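Local atomic coordinates of extracellular solute-binding protein family 1 (Arthrobacter chlorophenolicus, PDB entry 4R2F), a protein that probably binds oligosaccharides outside the cell for uptake by an ABC-type transporter, and is found with the glucose disaccharide laminaribiose bound. Residues S86-K91 against E108-I113; G397-Q402 against T423-V428; N53-K58 against Q342-A347. All blocks are in the same frame, centred on the assembly; numbering follows the deposited sequence.

Contact 1: S86-K91 against E108-I113; sequences SAIASK and EEQGQI
I88 and Q112 meet where two helix ends of the extracellular solute-binding protein fold come together, each finished by a Schellman motif. The touching group on I88 is its CG2 methyl, which lies 3.5 Å from CG of Q112 and 3.6 Å from its CD. The two side chains pass each other running opposite ways, with the methyl alongside the glutamine chain instead of facing its end. Q112 is bent at chi2 (-88°), a turn that folds its amide back over the methyl and leaves NE2 3.8 Å from I88 CG2. A more distant neighbour is Q110, whose OE1 stands 4.3 Å from the same CG2. With an alanine at Q112, the CG and amide over the methyl are gone, and this side of I88 would probably be left uncovered. In the next shell, I88 also packs on F107 and on Y316 of strand 306-316, while backbone bonds tie Q112 to T317. The helix carrying I88 ends with K91 at positive phi, K91 N bonding I88 O and T92 N reaching A87 O. Just before it, S86 O accepts from S90 N and, on the other face of its plane, from S90 OG at 3.0 Å.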
loop_
_atom_site.group_PDB
_atom_site.type_symbol
_atom_site.label_atom_id
_atom_site.label_comp_id
_atom_site.label_asym_id
_atom_site.label_seq_id
_atom_site.Cartn_x
_atom_site.Cartn_y
_atom_site.Cartn_z
ATOM N N SER A 86 -2.401 1.052 -20.856
ATOM C CA SER A 86 -1.920 0.980 -22.238
ATOM C C SER A 86 -1.828 -0.459 -22.759
ATOM O O SER A 86 -2.266 -0.733 -23.873
ATOM C CB SER A 86 -0.583 1.708 -22.413
ATOM O OG SER A 86 -0.260 1.825 -23.795
ATOM N N ALA A 87 -1.269 -1.378 -21.980
ATOM C CA ALA A 87 -1.222 -2.791 -22.399
ATOM C C ALA A 87 -2.620 -3.390 -22.655
ATOM O O ALA A 87 -2.848 -4.062 -23.648
ATOM C CB ALA A 87 -0.487 -3.639 -21.371
ATOM N N ILE A 88 -3.547 -3.173 -21.739
ATOM C CA ILE A 88 -4.889 -3.723 -21.902
ATOM C C ILE A 88 -5.548 -3.138 -23.165
ATOM O O ILE A 88 -6.189 -3.866 -23.919
ATOM C CB ILE A 88 -5.768 -3.453 -20.641
ATOM C CG1 ILE A 88 -5.569 -4.529 -19.560
ATOM C CG2 ILE A 88 -7.249 -3.432 -20.969
ATOM C CD1 ILE A 88 -4.138 -4.878 -19.223
ATOM N N ALA A 89 -5.394 -1.828 -23.393
ATOM C CA ALA A 89 -6.071 -1.180 -24.532
ATOM C C ALA A 89 -5.489 -1.619 -25.881
ATOM O O ALA A 89 -6.200 -1.645 -26.893
ATOM C CB ALA A 89 -6.039 0.324 -24.398
ATOM N N SER A 90 -4.218 -2.016 -25.883
ATOM C CA SER A 90 -3.534 -2.449 -27.089
ATOM C C SER A 90 -3.466 -3.975 -27.172
ATOM O O SER A 90 -2.783 -4.515 -28.041
ATOM C CB SER A 90 -2.135 -1.842 -27.127
ATOM O OG SER A 90 -1.341 -2.417 -26.116
ATOM N N LYS A 91 -4.176 -4.671 -26.272
ATOM C CA LYS A 91 -4.237 -6.148 -26.278
ATOM C C LYS A 91 -2.842 -6.796 -26.124
ATOM O O LYS A 91 -2.567 -7.826 -26.710
ATOM C CB LYS A 91 -4.927 -6.624 -27.579
ATOM C CG LYS A 91 -5.852 -7.828 -27.456
ATOM C CD LYS A 91 -7.091 -7.538 -26.605
ATOM C CE LYS A 91 -7.981 -6.421 -27.152
ATOM N NZ LYS A 91 -9.010 -6.884 -28.133
ATOM N N GLU A 108 -12.609 -3.908 -14.543
ATOM C CA GLU A 108 -13.937 -4.503 -14.585
ATOM C C GLU A 108 -14.935 -3.574 -15.257
ATOM O O GLU A 108 -15.757 -4.003 -16.064
ATOM C CB GLU A 108 -14.420 -4.821 -13.191
ATOM C CG GLU A 108 -15.672 -5.671 -13.191
ATOM C CD GLU A 108 -16.881 -4.948 -12.664
ATOM O OE1 GLU A 108 -16.743 -3.805 -12.195
ATOM O OE2 GLU A 108 -17.963 -5.558 -12.672
ATOM N N GLU A 109 -14.857 -2.297 -14.919
ATOM C CA GLU A 109 -15.750 -1.279 -15.507
ATOM C C GLU A 109 -15.538 -1.247 -17.017
ATOM O O GLU A 109 -16.474 -1.116 -17.765
ATOM C CB GLU A 109 -15.461 0.080 -14.860
ATOM C CG GLU A 109 -16.238 1.285 -15.365
ATOM C CD GLU A 109 -16.215 2.417 -14.345
ATOM O OE1 GLU A 109 -15.353 3.323 -14.437
ATOM O OE2 GLU A 109 -17.040 2.374 -13.411
ATOM N N GLN A 110 -14.303 -1.447 -17.456
ATOM C CA GLN A 110 -13.970 -1.423 -18.875
ATOM C C GLN A 110 -14.254 -2.749 -19.537
ATOM O O GLN A 110 -14.057 -2.878 -20.716
ATOM C CB GLN A 110 -12.479 -1.120 -19.095
ATOM C CG GLN A 110 -12.034 0.271 -18.687
ATOM C CD GLN A 110 -10.518 0.445 -18.766
ATOM O OE1 GLN A 110 -9.812 -0.291 -19.463
ATOM N NE2 GLN A 110 -10.026 1.431 -18.061
ATOM N N GLY A 111 -14.663 -3.746 -18.779
ATOM C CA GLY A 111 -15.019 -5.011 -19.362
ATOM C C GLY A 111 -13.845 -5.897 -19.732
ATOM O O GLY A 111 -14.000 -6.774 -20.568
ATOM N N GLN A 112 -12.699 -5.729 -19.074
ATOM C CA GLN A 112 -11.468 -6.453 -19.432
ATOM C C GLN A 112 -11.005 -7.417 -18.337
ATOM O O GLN A 112 -10.021 -8.146 -18.515
ATOM C CB GLN A 112 -10.324 -5.469 -19.693
ATOM C CG GLN A 112 -10.658 -4.302 -20.606
ATOM C CD GLN A 112 -10.439 -4.600 -22.070
ATOM O OE1 GLN A 112 -10.185 -5.733 -22.465
ATOM N NE2 GLN A 112 -10.519 -3.565 -22.887
ATOM N N ILE A 113 -11.711 -7.414 -17.213
ATOM C CA ILE A 113 -11.442 -8.345 -16.127
ATOM C C ILE A 113 -12.138 -9.684 -16.388
ATOM O O ILE A 113 -13.171 -9.728 -17.043
ATOM C CB ILE A 113 -11.901 -7.721 -14.789
ATOM C CG1 ILE A 113 -10.946 -8.076 -13.660
ATOM C CG2 ILE A 113 -13.346 -8.098 -14.455
ATOM C CD1 ILE A 113 -9.631 -7.324 -13.750
#

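Contact 2: G397-Q402 against T423-V428; sequences GQALNQ and TGLKSV
A399 sets its CB against the backbone of G424 and L425, the close point of a helical hairpin in which helices 398-408 and 414-428 run in roughly opposing directions. The methyl lies 4.0 Å from G424 C and 4.1 Å from L425 N, and the CA atoms of A399 and G424 are only 5.3 Å apart. Small residues on both helices make this spacing possible: a CB built on G424 would fall about 3.0 Å from CB of A399, too near for a carbon pair. L425 adds the inner wall. With its CG anti to the carbonyl carbon (chi1 -71°), it brings CD2 to 4.3 Å from A399 CB, and the same buried side chain packs on V229. F421, one turn earlier in its helix, touches both A399 and L400, continuing this apolar side. The outer side is far looser. Q398 and Q402 are exposed; a weak bond runs from Q398 NE2 to Q402 OE1 along their own helix, and neither touches the facing segment. On that facing helix the exposed S427 turns its polar group back to its own backbone, OG meeting T423 O at 3.0 Å with the donor tilted 25° from the carbonyl plane.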
loop_
_atom_site.group_PDB
_atom_site.type_symbol
_atom_site.label_atom_id
_atom_site.label_comp_id
_atom_site.label_asym_id
_atom_site.label_seq_id
_atom_site.Cartn_x
_atom_site.Cartn_y
_atom_site.Cartn_z
ATOM N N GLY A 397 -3.463 7.948 -10.442
ATOM C CA GLY A 397 -3.516 9.100 -11.338
ATOM C C GLY A 397 -2.635 10.273 -10.933
ATOM O O GLY A 397 -2.066 10.335 -9.832
ATOM N N GLN A 398 -2.549 11.229 -11.845
ATOM C CA GLN A 398 -1.685 12.394 -11.689
ATOM C C GLN A 398 -2.033 13.294 -10.536
ATOM O O GLN A 398 -1.133 13.838 -9.916
ATOM C CB GLN A 398 -1.661 13.204 -12.996
ATOM C CG GLN A 398 -0.972 12.481 -14.142
ATOM C CD GLN A 398 0.459 12.081 -13.806
ATOM O OE1 GLN A 398 0.866 10.959 -14.081
ATOM N NE2 GLN A 398 1.218 12.991 -13.183
ATOM N N ALA A 399 -3.320 13.436 -10.211
ATOM C CA ALA A 399 -3.720 14.405 -9.191
ATOM C C ALA A 399 -3.117 14.166 -7.805
ATOM O O ALA A 399 -2.721 15.116 -7.125
ATOM C CB ALA A 399 -5.238 14.488 -9.083
ATOM N N LEU A 400 -3.113 12.910 -7.350
ATOM C CA LEU A 400 -2.568 12.596 -6.048
ATOM C C LEU A 400 -1.042 12.795 -6.076
ATOM O O LEU A 400 -0.489 13.352 -5.139
ATOM C CB LEU A 400 -2.918 11.152 -5.638
ATOM C CG LEU A 400 -2.443 10.677 -4.263
ATOM C CD1 LEU A 400 -2.749 11.691 -3.176
ATOM C CD2 LEU A 400 -3.057 9.317 -3.923
ATOM N N ASN A 401 -0.390 12.353 -7.155
ATOM C CA ASN A 401 1.068 12.506 -7.271
ATOM C C ASN A 401 1.476 13.950 -7.105
ATOM O O ASN A 401 2.346 14.274 -6.287
ATOM C CB ASN A 401 1.591 11.971 -8.601
ATOM C CG ASN A 401 1.571 10.445 -8.671
ATOM O OD1 ASN A 401 1.176 9.864 -9.667
ATOM N ND2 ASN A 401 2.019 9.804 -7.619
ATOM N N GLN A 402 0.802 14.814 -7.854
ATOM C CA GLN A 402 1.123 16.263 -7.924
ATOM C C GLN A 402 0.783 16.973 -6.627
ATOM O O GLN A 402 1.547 17.800 -6.128
ATOM C CB GLN A 402 0.434 16.882 -9.177
ATOM C CG GLN A 402 0.980 16.225 -10.453
ATOM C CD GLN A 402 0.379 16.693 -11.782
ATOM O OE1 GLN A 402 0.932 16.419 -12.862
ATOM N NE2 GLN A 402 -0.746 17.373 -11.715
ATOM N N THR A 423 -10.055 19.566 -7.892
ATOM C CA THR A 423 -10.278 19.834 -9.282
ATOM C C THR A 423 -9.703 18.758 -10.173
ATOM O O THR A 423 -10.344 18.369 -11.145
ATOM C CB THR A 423 -9.709 21.230 -9.632
ATOM O OG1 THR A 423 -10.449 22.201 -8.881
ATOM C CG2 THR A 423 -9.812 21.519 -11.112
ATOM N N GLY A 424 -8.505 18.270 -9.870
ATOM C CA GLY A 424 -7.895 17.219 -10.719
ATOM C C GLY A 424 -8.684 15.893 -10.660
ATOM O O GLY A 424 -8.863 15.191 -11.660
ATOM N N LEU A 425 -9.150 15.572 -9.464
ATOM C CA LEU A 425 -9.958 14.382 -9.251
ATOM C C LEU A 425 -11.292 14.482 -9.994
ATOM O O LEU A 425 -11.723 13.504 -10.561
ATOM C CB LEU A 425 -10.202 14.160 -7.756
ATOM C CG LEU A 425 -8.982 13.707 -6.938
ATOM C CD1 LEU A 425 -9.323 13.705 -5.450
ATOM C CD2 LEU A 425 -8.498 12.330 -7.399
ATOM N N LYS A 426 -11.921 15.660 -10.025
ATOM C CA LYS A 426 -13.179 15.824 -10.775
ATOM C C LYS A 426 -12.992 15.642 -12.261
ATOM O O LYS A 426 -13.889 15.144 -12.920
ATOM C CB LYS A 426 -13.880 17.144 -10.442
ATOM C CG LYS A 426 -14.523 17.061 -9.072
ATOM C CD LYS A 426 -14.967 18.381 -8.486
ATOM C CE LYS A 426 -15.408 18.138 -7.053
ATOM N NZ LYS A 426 -15.581 19.395 -6.290
ATOM N N SER A 427 -11.812 15.968 -12.780
ATOM C CA SER A 427 -11.546 15.768 -14.176
ATOM C C SER A 427 -11.530 14.303 -14.562
ATOM O O SER A 427 -11.748 13.993 -15.725
ATOM C CB SER A 427 -10.218 16.389 -14.552
ATOM O OG SER A 427 -10.170 17.704 -14.061
ATOM N N VAL A 428 -11.244 13.395 -13.618
ATOM C CA VAL A 428 -11.013 11.968 -13.973
ATOM C C VAL A 428 -11.980 10.962 -13.337
ATOM O O VAL A 428 -12.346 9.965 -13.945
ATOM C CB VAL A 428 -9.546 11.514 -13.691
ATOM C CG1 VAL A 428 -8.564 12.249 -14.599
ATOM C CG2 VAL A 428 -9.178 11.723 -12.233
#

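Contact 3: N53-K58 against Q342-A347; sequences NDAAKK and QKLMNA
A55 and L344 point at each other across the gap between a helix and a loop, and a short side chain meets a longer one methyl to methyl. CB of A55 lies 3.5 Å from CD1 of L344, while the CA atoms of the two residues stand 8.4 Å apart, so it is the leucine that spans most of the distance. Its torsions explain the reach: CG is anti to the carbonyl carbon (chi1 -65°), and CD1 continues anti to CA (chi2 175°), leading this branch outward to the alanine. Q342 also directs its side chain at the helix, but more loosely, with OE1 4.4 Å from A55 CB at the solvent-exposed border. The residue between them, K343, has positive phi and closes helix 337-341 in a Schellman motif; this reversal places Q342 and L344 on the same side, facing A55. L339, from that helix, touches A55 as well and thereby widens the apolar patch. Beyond L344 the loop turns inward. M345 packs on L339, W340 and W151, and N346 ND2 bonds M345 O at 3.1 Å from above the carbonyl plane. Elsewhere on helix 50-61, A56 and K57 touch Y72 of strand 70-74. That helix connects the parallel strands 40-44 and 70-74, so the loop at 342-347 packs on the helix of a beta-alpha-beta crossover, a building block of the alpha/beta lobes of solute-binding proteins.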
loop_
_atom_site.group_PDB
_atom_site.type_symbol
_atom_site.label_atom_id
_atom_site.label_comp_id
_atom_site.label_asym_id
_atom_site.label_seq_id
_atom_site.Cartn_x
_atom_site.Cartn_y
_atom_site.Cartn_z
ATOM N N ASN A 53 10.988 -10.997 -5.760
ATOM C CA ASN A 53 10.645 -11.317 -7.146
ATOM C C ASN A 53 11.290 -12.594 -7.655
ATOM O O ASN A 53 10.674 -13.291 -8.417
ATOM C CB ASN A 53 10.965 -10.160 -8.064
ATOM C CG ASN A 53 10.019 -9.002 -7.857
ATOM O OD1 ASN A 53 8.820 -9.059 -8.228
ATOM N ND2 ASN A 53 10.537 -7.942 -7.252
ATOM N N ASP A 54 12.515 -12.888 -7.223
ATOM C CA ASP A 54 13.151 -14.193 -7.489
ATOM C C ASP A 54 12.294 -15.366 -7.011
ATOM O O ASP A 54 12.066 -16.324 -7.748
ATOM C CB ASP A 54 14.519 -14.306 -6.799
ATOM C CG ASP A 54 15.557 -13.341 -7.352
ATOM O OD1 ASP A 54 15.441 -12.921 -8.515
ATOM O OD2 ASP A 54 16.508 -13.013 -6.618
ATOM N N ALA A 55 11.814 -15.276 -5.776
ATOM C CA ALA A 55 10.992 -16.327 -5.209
ATOM C C ALA A 55 9.644 -16.446 -5.895
ATOM O O ALA A 55 9.154 -17.543 -6.103
ATOM C CB ALA A 55 10.797 -16.098 -3.718
ATOM N N ALA A 56 9.031 -15.319 -6.233
ATOM C CA ALA A 56 7.698 -15.344 -6.836
ATOM C C ALA A 56 7.818 -15.872 -8.269
ATOM O O ALA A 56 6.941 -16.601 -8.746
ATOM C CB ALA A 56 7.087 -13.948 -6.817
ATOM N N LYS A 57 8.901 -15.503 -8.948
ATOM C CA LYS A 57 9.220 -16.074 -10.263
ATOM C C LYS A 57 9.272 -17.601 -10.207
ATOM O O LYS A 57 8.623 -18.259 -10.998
ATOM C CB LYS A 57 10.561 -15.547 -10.738
ATOM C CG LYS A 57 10.985 -16.015 -12.118
ATOM C CD LYS A 57 12.262 -15.289 -12.522
ATOM C CE LYS A 57 13.142 -16.129 -13.428
ATOM N NZ LYS A 57 12.554 -16.144 -14.789
ATOM N N LYS A 58 10.021 -18.158 -9.259
ATOM C CA LYS A 58 10.137 -19.626 -9.154
ATOM C C LYS A 58 8.800 -20.287 -8.854
ATOM O O LYS A 58 8.474 -21.317 -9.441
ATOM C CB LYS A 58 11.182 -20.050 -8.120
ATOM C CG LYS A 58 12.585 -20.095 -8.707
ATOM C CD LYS A 58 13.648 -20.191 -7.629
ATOM C CE LYS A 58 15.032 -19.882 -8.181
ATOM N NZ LYS A 58 15.813 -19.084 -7.193
ATOM N N GLN A 342 9.689 -17.558 4.239
ATOM C CA GLN A 342 11.024 -17.013 3.959
ATOM C C GLN A 342 11.171 -15.541 4.334
ATOM O O GLN A 342 12.234 -14.967 4.157
ATOM C CB GLN A 342 11.367 -17.208 2.469
ATOM C CG GLN A 342 11.512 -18.678 2.060
ATOM C CD GLN A 342 11.343 -18.876 0.551
ATOM O OE1 GLN A 342 12.126 -18.368 -0.248
ATOM N NE2 GLN A 342 10.310 -19.595 0.165
ATOM N N LYS A 343 10.104 -14.928 4.855
ATOM C CA LYS A 343 10.171 -13.555 5.367
ATOM C C LYS A 343 10.531 -12.566 4.277
ATOM O O LYS A 343 11.322 -11.640 4.482
ATOM C CB LYS A 343 11.174 -13.439 6.509
ATOM C CG LYS A 343 10.915 -14.410 7.642
ATOM C CD LYS A 343 11.948 -14.213 8.741
ATOM C CE LYS A 343 11.729 -15.184 9.886
ATOM N NZ LYS A 343 12.732 -14.911 10.948
ATOM N N LEU A 344 9.950 -12.786 3.105
ATOM C CA LEU A 344 10.216 -11.954 1.936
ATOM C C LEU A 344 9.153 -10.863 1.712
ATOM O O LEU A 344 9.326 -10.024 0.838
ATOM C CB LEU A 344 10.266 -12.851 0.700
ATOM C CG LEU A 344 11.415 -13.848 0.694
ATOM C CD1 LEU A 344 11.299 -14.758 -0.517
ATOM C CD2 LEU A 344 12.748 -13.095 0.707
ATOM N N MET A 345 8.073 -10.880 2.493
ATOM C CA MET A 345 6.958 -9.938 2.321
ATOM C C MET A 345 7.025 -8.685 3.193
ATOM O O MET A 345 7.527 -8.697 4.336
ATOM C CB MET A 345 5.636 -10.649 2.572
ATOM C CG MET A 345 5.280 -11.722 1.547
ATOM S SD MET A 345 5.074 -11.108 -0.125
ATOM C CE MET A 345 3.774 -9.921 0.138
ATOM N N ASN A 346 6.542 -7.583 2.620
ATOM C CA ASN A 346 6.392 -6.315 3.333
ATOM C C ASN A 346 4.893 -5.973 3.506
ATOM O O ASN A 346 4.487 -4.811 3.393
ATOM C CB ASN A 346 7.082 -5.193 2.578
ATOM C CG ASN A 346 8.587 -5.247 2.688
ATOM O OD1 ASN A 346 9.267 -4.445 2.064
ATOM N ND2 ASN A 346 9.114 -6.187 3.468
ATOM N N ALA A 347 4.106 -6.998 3.814
ATOM C CA ALA A 347 2.658 -6.869 3.970
ATOM C C ALA A 347 2.128 -7.965 4.871
ATOM O O ALA A 347 2.818 -8.946 5.125
ATOM C CB ALA A 347 1.977 -6.936 2.614
#

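Residues 53-58 come first, contact 1 follows, 342-347 completes contact 3, and contact 2 lies near the C-terminus. Contact 3 thus joins parts distant in sequence, whereas contact 1 joins helix 80-89 to the turn after helix 103-109 and contact 2 joins helices 398-408 and 414-428. Centres of contacts 1 and 2 are 21 Å apart (nearest atoms about 7 Å), those of contacts 1 and 3 27 Å (about 17 Å); contacts 2 and 3, 32 Å apart, lie on opposite sides of the chain's centre. Strand 306-316 beside contact 1 and strands 70-74 and 145-161 beside contact 3 share one mixed sheet. The side chains of L344 and L425 are each about 12 Å from a bound glucose unit, outside its immediate surroundings.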